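Long-range contacts in long form salivary protein D7L1 (Aedes aegypti, PDB 3DYE), which binds and sequesters biogenic amines and leukotrienes of the host during mosquito blood feeding: residues H189-M194 against E242-Y247; N159-A164 against D183-E188; K150-E155 against Y266-S271. All blocks are in the same frame, centred on the assembly; numbering follows the deposited sequence.

In the fold
All three contacts lie in the C-terminal part of the chain, from residue 150 onward, and two helices are used twice. Helix 184-196 serves contacts 1 and 2. Helix 153-161 serves contact 2 at its C-terminal end and contact 3 at its N-terminal end. Contacts 1 and 3 are buried and both touch the bound norepinephrine. Contact 2 is only partly buried, and two waters bridge polar atoms across it, one of them weakly. In contact 1 a serine-aspartate bond sits beside aliphatic packing. Contact 3 combines a backbone-to-serine bond with a glutamate laid over a phenylalanine. K187 of contact 2 pairs with E242 of contact 1, so these two contacts join directly.

Contact 1: residues H189-M194 against E242-Y247; sequences HTDCVM and EKSWHY. With LNR (L-norepinephrine), chain F.
D191 OD1 accepts a hydrogen bond from S244 OG at 3.0 Å. A water 2.7 Å from D191 OD1 can also donate to it, though that water has other acceptors in reach. K195 forms a salt bridge with the same oxygen. The contact is a helix-helix crossing within a PBP/GOBP-family unit, the odorant-binding-protein type of helical fold. Helices 184-196 and 243-252 meet here at 80°, with their short segment axes 7.9 Å apart. The serine reaches OD1 on its anti side, 27° out of the carboxylate plane. The water also accepts from S244 N, so it joins the first turn of helix 243-252 to the aspartate. CG of D191 lies anti to the backbone N, and this sends the carboxylate along the helix surface to the serine.

The CB of S244 points toward the other helix. S244 CB comes to 3.4 Å from D191 CA, and the small side chain permits this close approach. The methyl CG2 of T190 rests on the backbone of the second helix, 3.7 Å from W245 CA. T190 OG1 lies near the plane of the indole at its edge, but its hydrogen bond goes to F186 O. M194 bends at chi2 and chi3, so that CE comes beside S244 O and Y247 CB. The M194 and Y247 side chains cross at about a right angle.

H189 faces a different way, into the noradrenaline site. Its ring makes an edge-to-face contact with Y162. NE2 serves both catechol oxygens of the norepinephrine. The bond from H189 NE2 to norepinephrine OAC is 2.8 Å with an N-H...O angle of 148°, while that from NE2 to OAB is weak and more bent.

Contact 2: residues N159-A164 against D183-E188; sequences NKYYPA and DALFKE
The ring of Y161 is overlapped by E188, whose backbone C lies over one face, offset toward the rim; K160 CG lies over the opposite face. E188 OE1 comes to 3.6 Å from Y161 CE1, and the carboxylate plane stands 80° from the ring. At the ring edge sits L185 CD1, 3.7 Å from Y161 CD1. L185 therefore fits between two tyrosines, because its other methyl, L185 CD2, is 3.6 Å from Y162 CE1. CG of L185 is anti to the backbone N (chi1 175°), which carries both methyls toward the end of helix 153-161.

Y162, the first residue past that helix, drives its hydroxyl at the opposing helix start. Y162 OH lies 3.2 Å from F186 CA and in the plane of the F186 ring, at its edge. D183 is the N-cap of helix 184-196, and D183 OD2 takes the F186 N-H, with F186 N 2.9 Å away. The direct contacts are van der Waals, mostly carbon on carbon with a few oxygens at their edge. Water bridges Y161 OH to E188 O, and more weakly Y162 OH to D183 OD2. The contact thus depends on shape, with solvent carrying the polar links.

Contact 3: residues K150-E155 against Y266-S271; sequences KQSYFE and YREVRS. With LNR (L-norepinephrine), chain F.
The contact forms one wall of the C-terminal biogenic amine pocket, where the N-terminus of helix 153-161 meets the last turns of helix 257-271. E268 lies over one face of the F154 ring. E268 CG is 3.8 Å from the centroid of the F154 ring, 24° off the ring normal, a CH-pi contact. The carboxylate continues nearly flat along the ring, with the two planes 18° apart. The extended chain of E268 carries OE1 to the amine of the ligand, and norepinephrine NAA donates to E268 OE1 at 2.6 Å. The other oxygen, E268 OE2, has a salt bridge from R176 and a 2.5 Å bond from a water that also meets S152 OG. These partners would hold the carboxylate in place and probably favour its charged form. F154 turns its edge to the ligand, with F154 CD1 3.5 Å from norepinephrine CAG.

Beside the pocket S271 OG links the two backbones. S271 OG accepts from Y153 N at 3.0 Å and donates to E268 O at 2.8 Å. Its chi1 of 82° sets OG between the backbone N and carbonyl carbon, facing both partners. S152 OG caps helix 153-161 by accepting from E155 N at 3.1 Å. An acidic residue on the amine and an aromatic edge against the ligand ring characterise this noradrenaline site.

Contact 1: residues H189-M194 against E242-Y247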
loop_
_atom_site.group_PDB
_atom_site.type_symbol
_atom_site.label_atom_id
_atom_site.label_comp_id
_atom_site.label_asym_id
_atom_site.label_seq_id
_atom_site.Cartn_x
_atom_site.Cartn_y
_atom_site.Cartn_z
ATOM N N HIS A 189 -1.047 13.557 -12.254
ATOM C CA HIS A 189 -1.681 13.560 -10.943
ATOM C C HIS A 189 -2.487 12.274 -10.724
ATOM O O HIS A 189 -2.390 11.638 -9.678
ATOM C CB HIS A 189 -2.579 14.790 -10.797
ATOM C CG HIS A 189 -3.502 14.722 -9.620
ATOM N ND1 HIS A 189 -3.067 14.894 -8.322
ATOM C CD2 HIS A 189 -4.831 14.479 -9.542
ATOM C CE1 HIS A 189 -4.089 14.766 -7.498
ATOM N NE2 HIS A 189 -5.172 14.508 -8.212
ATOM N N THR A 190 -3.275 11.897 -11.725
ATOM C CA THR A 190 -4.113 10.711 -11.629
ATOM C C THR A 190 -3.257 9.445 -11.535
ATOM O O THR A 190 -3.614 8.497 -10.832
ATOM C CB THR A 190 -5.133 10.663 -12.786
ATOM O OG1 THR A 190 -5.958 11.835 -12.712
ATOM C CG2 THR A 190 -6.019 9.442 -12.676
ATOM N N ASP A 191 -2.116 9.447 -12.216
ATOM C CA ASP A 191 -1.133 8.378 -12.065
ATOM C C ASP A 191 -0.630 8.259 -10.624
ATOM O O ASP A 191 -0.531 7.151 -10.080
ATOM C CB ASP A 191 0.039 8.586 -13.018
ATOM C CG ASP A 191 1.013 7.437 -12.978
ATOM O OD1 ASP A 191 0.622 6.320 -13.373
ATOM O OD2 ASP A 191 2.153 7.646 -12.521
ATOM N N CYS A 192 -0.329 9.403 -10.016
ATOM C CA CYS A 192 0.098 9.479 -8.619
ATOM C C CYS A 192 -0.954 8.876 -7.698
ATOM O O CYS A 192 -0.629 8.074 -6.812
ATOM C CB CYS A 192 0.381 10.939 -8.234
ATOM S SG CYS A 192 0.945 11.233 -6.532
ATOM N N VAL A 193 -2.211 9.261 -7.898
ATOM C CA VAL A 193 -3.284 8.792 -7.014
ATOM C C VAL A 193 -3.538 7.299 -7.229
ATOM O O VAL A 193 -3.564 6.526 -6.269
ATOM C CB VAL A 193 -4.599 9.613 -7.181
ATOM C CG1 VAL A 193 -5.723 9.028 -6.324
ATOM C CG2 VAL A 193 -4.366 11.069 -6.790
ATOM N N MET A 194 -3.699 6.897 -8.488
ATOM C CA MET A 194 -4.073 5.511 -8.799
ATOM C C MET A 194 -3.003 4.520 -8.335
ATOM O O MET A 194 -3.323 3.444 -7.829
ATOM C CB MET A 194 -4.388 5.342 -10.291
ATOM C CG MET A 194 -5.636 6.116 -10.747
ATOM S SD MET A 194 -7.182 5.343 -10.212
ATOM C CE MET A 194 -7.342 4.060 -11.455
ATOM N N GLU A 242 -0.373 7.148 -19.677
ATOM C CA GLU A 242 -1.807 7.454 -19.740
ATOM C C GLU A 242 -2.691 6.390 -19.081
ATOM O O GLU A 242 -3.896 6.599 -18.915
ATOM C CB GLU A 242 -2.217 7.628 -21.204
ATOM C CG GLU A 242 -3.434 8.507 -21.436
ATOM C CD GLU A 242 -3.385 9.215 -22.777
ATOM O OE1 GLU A 242 -4.333 9.047 -23.573
ATOM O OE2 GLU A 242 -2.392 9.933 -23.035
ATOM N N LYS A 243 -2.096 5.260 -18.698
ATOM C CA LYS A 243 -2.877 4.108 -18.252
ATOM C C LYS A 243 -3.733 4.385 -17.018
ATOM O O LYS A 243 -4.919 4.052 -17.007
ATOM C CB LYS A 243 -1.997 2.876 -18.028
ATOM C CG LYS A 243 -2.788 1.580 -18.175
ATOM C CD LYS A 243 -1.988 0.345 -17.835
ATOM C CE LYS A 243 -1.080 -0.077 -18.979
ATOM N NZ LYS A 243 -0.488 -1.420 -18.693
ATOM N N SER A 244 -3.139 5.001 -15.995
ATOM C CA SER A 244 -3.862 5.313 -14.757
ATOM C C SER A 244 -5.035 6.236 -15.040
ATOM O O SER A 244 -6.153 5.991 -14.590
ATOM C CB SER A 244 -2.936 5.955 -13.720
ATOM O OG SER A 244 -2.025 5.017 -13.166
ATOM N N TRP A 245 -4.766 7.305 -15.782
ATOM C CA TRP A 245 -5.810 8.241 -16.193
ATOM C C TRP A 245 -6.911 7.534 -16.985
ATOM O O TRP A 245 -8.091 7.773 -16.744
ATOM C CB TRP A 245 -5.205 9.405 -16.978
ATOM C CG TRP A 245 -6.205 10.359 -17.556
ATOM C CD1 TRP A 245 -6.832 11.388 -16.913
ATOM C CD2 TRP A 245 -6.682 10.376 -18.904
ATOM N NE1 TRP A 245 -7.671 12.046 -17.778
ATOM C CE2 TRP A 245 -7.598 11.447 -19.009
ATOM C CE3 TRP A 245 -6.420 9.593 -20.038
ATOM C CZ2 TRP A 245 -8.259 11.756 -20.204
ATOM C CZ3 TRP A 245 -7.082 9.900 -21.231
ATOM C CH2 TRP A 245 -7.989 10.974 -21.299
ATOM N N HIS A 246 -6.520 6.659 -17.910
ATOM C CA HIS A 246 -7.481 5.874 -18.686
ATOM C C HIS A 246 -8.512 5.180 -17.786
ATOM O O HIS A 246 -9.707 5.338 -17.985
ATOM C CB HIS A 246 -6.783 4.828 -19.556
ATOM C CG HIS A 246 -7.738 3.884 -20.221
ATOM N ND1 HIS A 246 -8.540 4.263 -21.276
ATOM C CD2 HIS A 246 -8.044 2.592 -19.961
ATOM C CE1 HIS A 246 -9.292 3.240 -21.644
ATOM N NE2 HIS A 246 -9.018 2.217 -20.853
ATOM N N TYR A 247 -8.044 4.421 -16.799
ATOM C CA TYR A 247 -8.956 3.668 -15.934
ATOM C C TYR A 247 -9.770 4.545 -14.995
ATOM O O TYR A 247 -10.932 4.237 -14.710
ATOM C CB TYR A 247 -8.206 2.600 -15.138
ATOM C CG TYR A 247 -7.797 1.458 -16.023
ATOM C CD1 TYR A 247 -8.739 0.519 -16.454
ATOM C CD2 TYR A 247 -6.485 1.331 -16.463
ATOM C CE1 TYR A 247 -8.382 -0.526 -17.279
ATOM C CE2 TYR A 247 -6.113 0.278 -17.290
ATOM C CZ TYR A 247 -7.064 -0.646 -17.692
ATOM O OH TYR A 247 -6.710 -1.687 -18.514
HETATM O OAC LNR F . -7.285 14.512 -6.386
HETATM C CAJ LNR F . -8.371 13.748 -6.680
HETATM C CAG LNR F . -9.444 13.664 -5.795
HETATM C CAI LNR F . -8.446 13.040 -7.864
HETATM O OAB LNR F . -7.442 13.079 -8.783
HETATM C CAE LNR F . -9.579 12.278 -8.116
HETATM C CAF LNR F . -10.552 12.226 -7.267
HETATM C CAK LNR F . -10.534 12.865 -6.143
HETATM C CAL LNR F . -11.710 12.718 -5.252
HETATM O OAD LNR F . -12.784 13.479 -5.801
HETATM C CAH LNR F . -11.432 13.169 -3.820
HETATM N NAA LNR F . -12.449 12.638 -2.930
HETATM O O HOH W 1 -0.252 5.072 -15.591
#

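Contact 2: residues N159-A164 against D183-E188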
loop_
_atom_site.group_PDB
_atom_site.type_symbol
_atom_site.label_atom_id
_atom_site.label_comp_id
_atom_site.label_asym_id
_atom_site.label_seq_id
_atom_site.Cartn_x
_atom_site.Cartn_y
_atom_site.Cartn_z
ATOM N N ASN A 159 -1.027 18.177 -3.580
ATOM C CA ASN A 159 -0.021 19.193 -3.229
ATOM C C ASN A 159 1.173 19.188 -4.173
ATOM O O ASN A 159 1.766 20.230 -4.444
ATOM C CB ASN A 159 0.453 19.009 -1.788
ATOM C CG ASN A 159 -0.618 19.343 -0.770
ATOM O OD1 ASN A 159 -1.683 19.873 -1.107
ATOM N ND2 ASN A 159 -0.343 19.022 0.492
ATOM N N LYS A 160 1.509 18.005 -4.673
ATOM C CA LYS A 160 2.610 17.835 -5.595
ATOM C C LYS A 160 2.308 18.483 -6.954
ATOM O O LYS A 160 3.169 19.146 -7.536
ATOM C CB LYS A 160 2.925 16.339 -5.742
ATOM C CG LYS A 160 4.101 16.023 -6.639
ATOM C CD LYS A 160 4.428 14.539 -6.628
ATOM C CE LYS A 160 5.533 14.252 -7.637
ATOM N NZ LYS A 160 5.919 12.813 -7.625
ATOM N N TYR A 161 1.078 18.309 -7.440
ATOM C CA TYR A 161 0.739 18.717 -8.807
ATOM C C TYR A 161 -0.072 19.998 -8.916
ATOM O O TYR A 161 -0.036 20.677 -9.946
ATOM C CB TYR A 161 0.055 17.565 -9.545
ATOM C CG TYR A 161 0.987 16.395 -9.726
ATOM C CD1 TYR A 161 1.951 16.402 -10.732
ATOM C CD2 TYR A 161 0.926 15.295 -8.873
ATOM C CE1 TYR A 161 2.828 15.337 -10.894
ATOM C CE2 TYR A 161 1.798 14.220 -9.026
ATOM C CZ TYR A 161 2.747 14.252 -10.042
ATOM O OH TYR A 161 3.612 13.196 -10.199
ATOM N N TYR A 162 -0.792 20.326 -7.849
ATOM C CA TYR A 162 -1.560 21.561 -7.773
ATOM C C TYR A 162 -1.215 22.262 -6.456
ATOM O O TYR A 162 -2.039 22.317 -5.544
ATOM C CB TYR A 162 -3.056 21.252 -7.886
ATOM C CG TYR A 162 -3.388 20.475 -9.138
ATOM C CD1 TYR A 162 -3.741 21.133 -10.316
ATOM C CD2 TYR A 162 -3.329 19.077 -9.150
ATOM C CE1 TYR A 162 -4.039 20.419 -11.472
ATOM C CE2 TYR A 162 -3.620 18.357 -10.306
ATOM C CZ TYR A 162 -3.970 19.038 -11.456
ATOM O OH TYR A 162 -4.255 18.332 -12.594
ATOM N N PRO A 163 0.015 22.795 -6.356
ATOM C CA PRO A 163 0.547 23.282 -5.083
ATOM C C PRO A 163 -0.200 24.487 -4.532
ATOM O O PRO A 163 -0.635 25.359 -5.287
ATOM C CB PRO A 163 1.991 23.671 -5.421
ATOM C CG PRO A 163 2.276 23.061 -6.752
ATOM C CD PRO A 163 0.977 22.985 -7.456
ATOM N N ALA A 164 -0.348 24.522 -3.211
ATOM C CA ALA A 164 -0.918 25.681 -2.538
ATOM C C ALA A 164 -0.103 26.934 -2.862
ATOM O O ALA A 164 1.129 26.880 -2.969
ATOM C CB ALA A 164 -0.978 25.438 -1.030
ATOM N N ASP A 183 -5.476 17.172 -19.564
ATOM C CA ASP A 183 -4.136 17.701 -19.775
ATOM C C ASP A 183 -3.071 16.789 -19.160
ATOM O O ASP A 183 -3.374 15.983 -18.272
ATOM C CB ASP A 183 -4.052 19.102 -19.171
ATOM C CG ASP A 183 -4.290 19.090 -17.675
ATOM O OD1 ASP A 183 -5.455 19.093 -17.237
ATOM O OD2 ASP A 183 -3.302 19.046 -16.927
ATOM N N ALA A 184 -1.826 16.939 -19.623
ATOM C CA ALA A 184 -0.688 16.156 -19.112
ATOM C C ALA A 184 -0.567 16.188 -17.588
ATOM O O ALA A 184 -0.346 15.151 -16.953
ATOM C CB ALA A 184 0.622 16.618 -19.760
ATOM N N LEU A 185 -0.719 17.374 -17.005
ATOM C CA LEU A 185 -0.593 17.532 -15.555
ATOM C C LEU A 185 -1.613 16.667 -14.815
ATOM O O LEU A 185 -1.268 15.955 -13.870
ATOM C CB LEU A 185 -0.729 19.004 -15.146
ATOM C CG LEU A 185 -0.748 19.313 -13.643
ATOM C CD1 LEU A 185 0.581 18.970 -12.996
ATOM C CD2 LEU A 185 -1.068 20.784 -13.458
ATOM N N PHE A 186 -2.863 16.707 -15.268
ATOM C CA PHE A 186 -3.899 15.888 -14.644
ATOM C C PHE A 186 -3.637 14.396 -14.806
ATOM O O PHE A 186 -3.900 13.619 -13.892
ATOM C CB PHE A 186 -5.295 16.225 -15.167
ATOM C CG PHE A 186 -6.392 15.475 -14.458
ATOM C CD1 PHE A 186 -6.715 15.780 -13.141
ATOM C CD2 PHE A 186 -7.101 14.461 -15.109
ATOM C CE1 PHE A 186 -7.734 15.086 -12.469
ATOM C CE2 PHE A 186 -8.120 13.768 -14.460
ATOM C CZ PHE A 186 -8.440 14.078 -13.131
ATOM N N LYS A 187 -3.119 13.996 -15.970
ATOM C CA LYS A 187 -2.796 12.587 -16.195
ATOM C C LYS A 187 -1.699 12.120 -15.231
ATOM O O LYS A 187 -1.758 11.006 -14.709
ATOM C CB LYS A 187 -2.404 12.342 -17.660
ATOM C CG LYS A 187 -3.580 12.506 -18.646
ATOM C CD LYS A 187 -3.184 12.267 -20.104
ATOM C CE LYS A 187 -4.371 12.519 -21.036
ATOM N NZ LYS A 187 -4.033 12.314 -22.483
ATOM N N GLU A 188 -0.721 12.991 -14.983
ATOM C CA GLU A 188 0.359 12.725 -14.029
ATOM C C GLU A 188 -0.175 12.622 -12.616
ATOM O O GLU A 188 0.206 11.726 -11.868
ATOM C CB GLU A 188 1.414 13.831 -14.083
ATOM C CG GLU A 188 2.191 13.901 -15.393
ATOM C CD GLU A 188 3.410 14.805 -15.304
ATOM O OE1 GLU A 188 4.071 14.798 -14.242
ATOM O OE2 GLU A 188 3.713 15.511 -16.296
HETATM O O HOH W 2 2.710 10.502 -11.252
HETATM O O HOH W 3 -4.689 19.807 -14.762
#

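Contact 3: residues K150-E155 against Y266-S271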
loop_
_atom_site.group_PDB
_atom_site.type_symbol
_atom_site.label_atom_id
_atom_site.label_comp_id
_atom_site.label_asym_id
_atom_site.label_seq_id
_atom_site.Cartn_x
_atom_site.Cartn_y
_atom_site.Cartn_z
ATOM N N LYS A 150 0.095 9.858 8.476
ATOM C CA LYS A 150 -1.053 10.710 8.842
ATOM C C LYS A 150 -1.468 11.706 7.747
ATOM O O LYS A 150 -2.280 12.604 7.986
ATOM C CB LYS A 150 -0.818 11.414 10.186
ATOM C CG LYS A 150 -0.784 10.456 11.390
ATOM C CD LYS A 150 -0.173 11.090 12.636
ATOM C CE LYS A 150 1.357 11.051 12.584
ATOM N NZ LYS A 150 2.006 11.414 13.883
ATOM N N GLN A 151 -0.926 11.528 6.545
ATOM C CA GLN A 151 -1.295 12.371 5.411
ATOM C C GLN A 151 -2.078 11.553 4.395
ATOM O O GLN A 151 -1.635 10.487 3.974
ATOM C CB GLN A 151 -0.049 12.972 4.748
ATOM C CG GLN A 151 -0.356 13.756 3.472
ATOM C CD GLN A 151 0.891 14.242 2.758
ATOM O OE1 GLN A 151 1.895 13.537 2.695
ATOM N NE2 GLN A 151 0.830 15.457 2.213
ATOM N N SER A 152 -3.250 12.055 4.010
ATOM C CA SER A 152 -4.030 11.462 2.934
ATOM C C SER A 152 -3.156 11.299 1.680
ATOM O O SER A 152 -2.437 12.225 1.302
ATOM C CB SER A 152 -5.205 12.387 2.628
ATOM O OG SER A 152 -5.660 12.218 1.311
ATOM N N TYR A 153 -3.206 10.137 1.036
ATOM C CA TYR A 153 -2.442 9.993 -0.208
ATOM C C TYR A 153 -2.943 10.951 -1.302
ATOM O O TYR A 153 -2.161 11.429 -2.138
ATOM C CB TYR A 153 -2.401 8.549 -0.700
ATOM C CG TYR A 153 -1.096 8.250 -1.406
ATOM C CD1 TYR A 153 -0.081 7.538 -0.766
ATOM C CD2 TYR A 153 -0.868 8.714 -2.709
ATOM C CE1 TYR A 153 1.132 7.284 -1.410
ATOM C CE2 TYR A 153 0.325 8.477 -3.354
ATOM C CZ TYR A 153 1.331 7.760 -2.700
ATOM O OH TYR A 153 2.524 7.530 -3.356
ATOM N N PHE A 154 -4.247 11.224 -1.292
ATOM C CA PHE A 154 -4.842 12.171 -2.237
ATOM C C PHE A 154 -4.241 13.553 -2.029
ATOM O O PHE A 154 -3.866 14.218 -2.998
ATOM C CB PHE A 154 -6.360 12.238 -2.063
ATOM C CG PHE A 154 -7.097 11.055 -2.630
ATOM C CD1 PHE A 154 -8.087 11.241 -3.586
ATOM C CD2 PHE A 154 -6.817 9.758 -2.204
ATOM C CE1 PHE A 154 -8.783 10.160 -4.108
ATOM C CE2 PHE A 154 -7.506 8.665 -2.730
ATOM C CZ PHE A 154 -8.492 8.869 -3.683
ATOM N N GLU A 155 -4.146 13.973 -0.764
ATOM C CA GLU A 155 -3.536 15.262 -0.419
ATOM C C GLU A 155 -2.093 15.334 -0.904
ATOM O O GLU A 155 -1.659 16.364 -1.430
ATOM C CB GLU A 155 -3.572 15.499 1.092
ATOM C CG GLU A 155 -2.963 16.840 1.498
ATOM C CD GLU A 155 -2.675 16.921 2.982
ATOM O OE1 GLU A 155 -3.635 16.817 3.777
ATOM O OE2 GLU A 155 -1.492 17.096 3.349
ATOM N N TYR A 266 -14.164 6.728 0.391
ATOM C CA TYR A 266 -13.811 5.986 1.604
ATOM C C TYR A 266 -12.323 5.641 1.599
ATOM O O TYR A 266 -11.661 5.742 2.631
ATOM C CB TYR A 266 -14.660 4.715 1.753
ATOM C CG TYR A 266 -14.564 4.015 3.109
ATOM C CD1 TYR A 266 -14.413 4.739 4.296
ATOM C CD2 TYR A 266 -14.662 2.621 3.203
ATOM C CE1 TYR A 266 -14.351 4.087 5.549
ATOM C CE2 TYR A 266 -14.609 1.961 4.449
ATOM C CZ TYR A 266 -14.448 2.698 5.611
ATOM O OH TYR A 266 -14.387 2.041 6.825
ATOM N N ARG A 267 -11.797 5.253 0.437
ATOM C CA ARG A 267 -10.363 4.956 0.327
ATOM C C ARG A 267 -9.536 6.183 0.713
ATOM O O ARG A 267 -8.540 6.061 1.432
ATOM C CB ARG A 267 -9.995 4.468 -1.082
ATOM C CG ARG A 267 -8.514 4.049 -1.243
ATOM C CD ARG A 267 -8.050 3.091 -0.130
ATOM N NE ARG A 267 -6.661 2.655 -0.283
ATOM C CZ ARG A 267 -6.272 1.632 -1.045
ATOM N NH1 ARG A 267 -7.169 0.930 -1.729
ATOM N NH2 ARG A 267 -4.987 1.301 -1.113
ATOM N N GLU A 268 -9.944 7.355 0.226
ATOM C CA GLU A 268 -9.260 8.607 0.591
ATOM C C GLU A 268 -9.150 8.761 2.110
ATOM O O GLU A 268 -8.071 9.051 2.630
ATOM C CB GLU A 268 -9.967 9.820 -0.012
ATOM C CG GLU A 268 -9.175 11.120 0.161
ATOM C CD GLU A 268 -9.932 12.365 -0.264
ATOM O OE1 GLU A 268 -11.058 12.254 -0.790
ATOM O OE2 GLU A 268 -9.389 13.474 -0.069
ATOM N N VAL A 269 -10.267 8.563 2.811
ATOM C CA VAL A 269 -10.302 8.633 4.273
ATOM C C VAL A 269 -9.338 7.630 4.912
ATOM O O VAL A 269 -8.572 7.981 5.817
ATOM C CB VAL A 269 -11.745 8.442 4.821
ATOM C CG1 VAL A 269 -11.744 8.291 6.340
ATOM C CG2 VAL A 269 -12.638 9.624 4.387
ATOM N N ARG A 270 -9.361 6.391 4.425
ATOM C CA ARG A 270 -8.519 5.333 4.994
ATOM C C ARG A 270 -7.042 5.500 4.623
ATOM O O ARG A 270 -6.157 5.042 5.353
ATOM C CB ARG A 270 -9.053 3.942 4.610
ATOM C CG ARG A 270 -10.435 3.665 5.204
ATOM C CD ARG A 270 -10.958 2.264 4.902
ATOM N NE ARG A 270 -11.396 2.149 3.512
ATOM C CZ ARG A 270 -10.690 1.551 2.559
ATOM N NH1 ARG A 270 -9.534 0.972 2.848
ATOM N NH2 ARG A 270 -11.159 1.492 1.325
ATOM N N SER A 271 -6.775 6.171 3.503
ATOM C CA SER A 271 -5.400 6.437 3.079
ATOM C C SER A 271 -4.699 7.415 4.028
ATOM O O SER A 271 -3.467 7.503 4.036
ATOM C CB SER A 271 -5.358 6.974 1.640
ATOM O OG SER A 271 -5.611 8.369 1.579
HETATM O OAC LNR F . -7.285 14.512 -6.386
HETATM C CAJ LNR F . -8.371 13.748 -6.680
HETATM C CAG LNR F . -9.444 13.664 -5.795
HETATM C CAI LNR F . -8.446 13.040 -7.864
HETATM O OAB LNR F . -7.442 13.079 -8.783
HETATM C CAE LNR F . -9.579 12.278 -8.116
HETATM C CAF LNR F . -10.552 12.226 -7.267
HETATM C CAK LNR F . -10.534 12.865 -6.143
HETATM C CAL LNR F . -11.710 12.718 -5.252
HETATM O OAD LNR F . -12.784 13.479 -5.801
HETATM C CAH LNR F . -11.432 13.169 -3.820
HETATM N NAA LNR F . -12.449 12.638 -2.930
HETATM O O HOH W 4 -7.650 13.891 1.642
#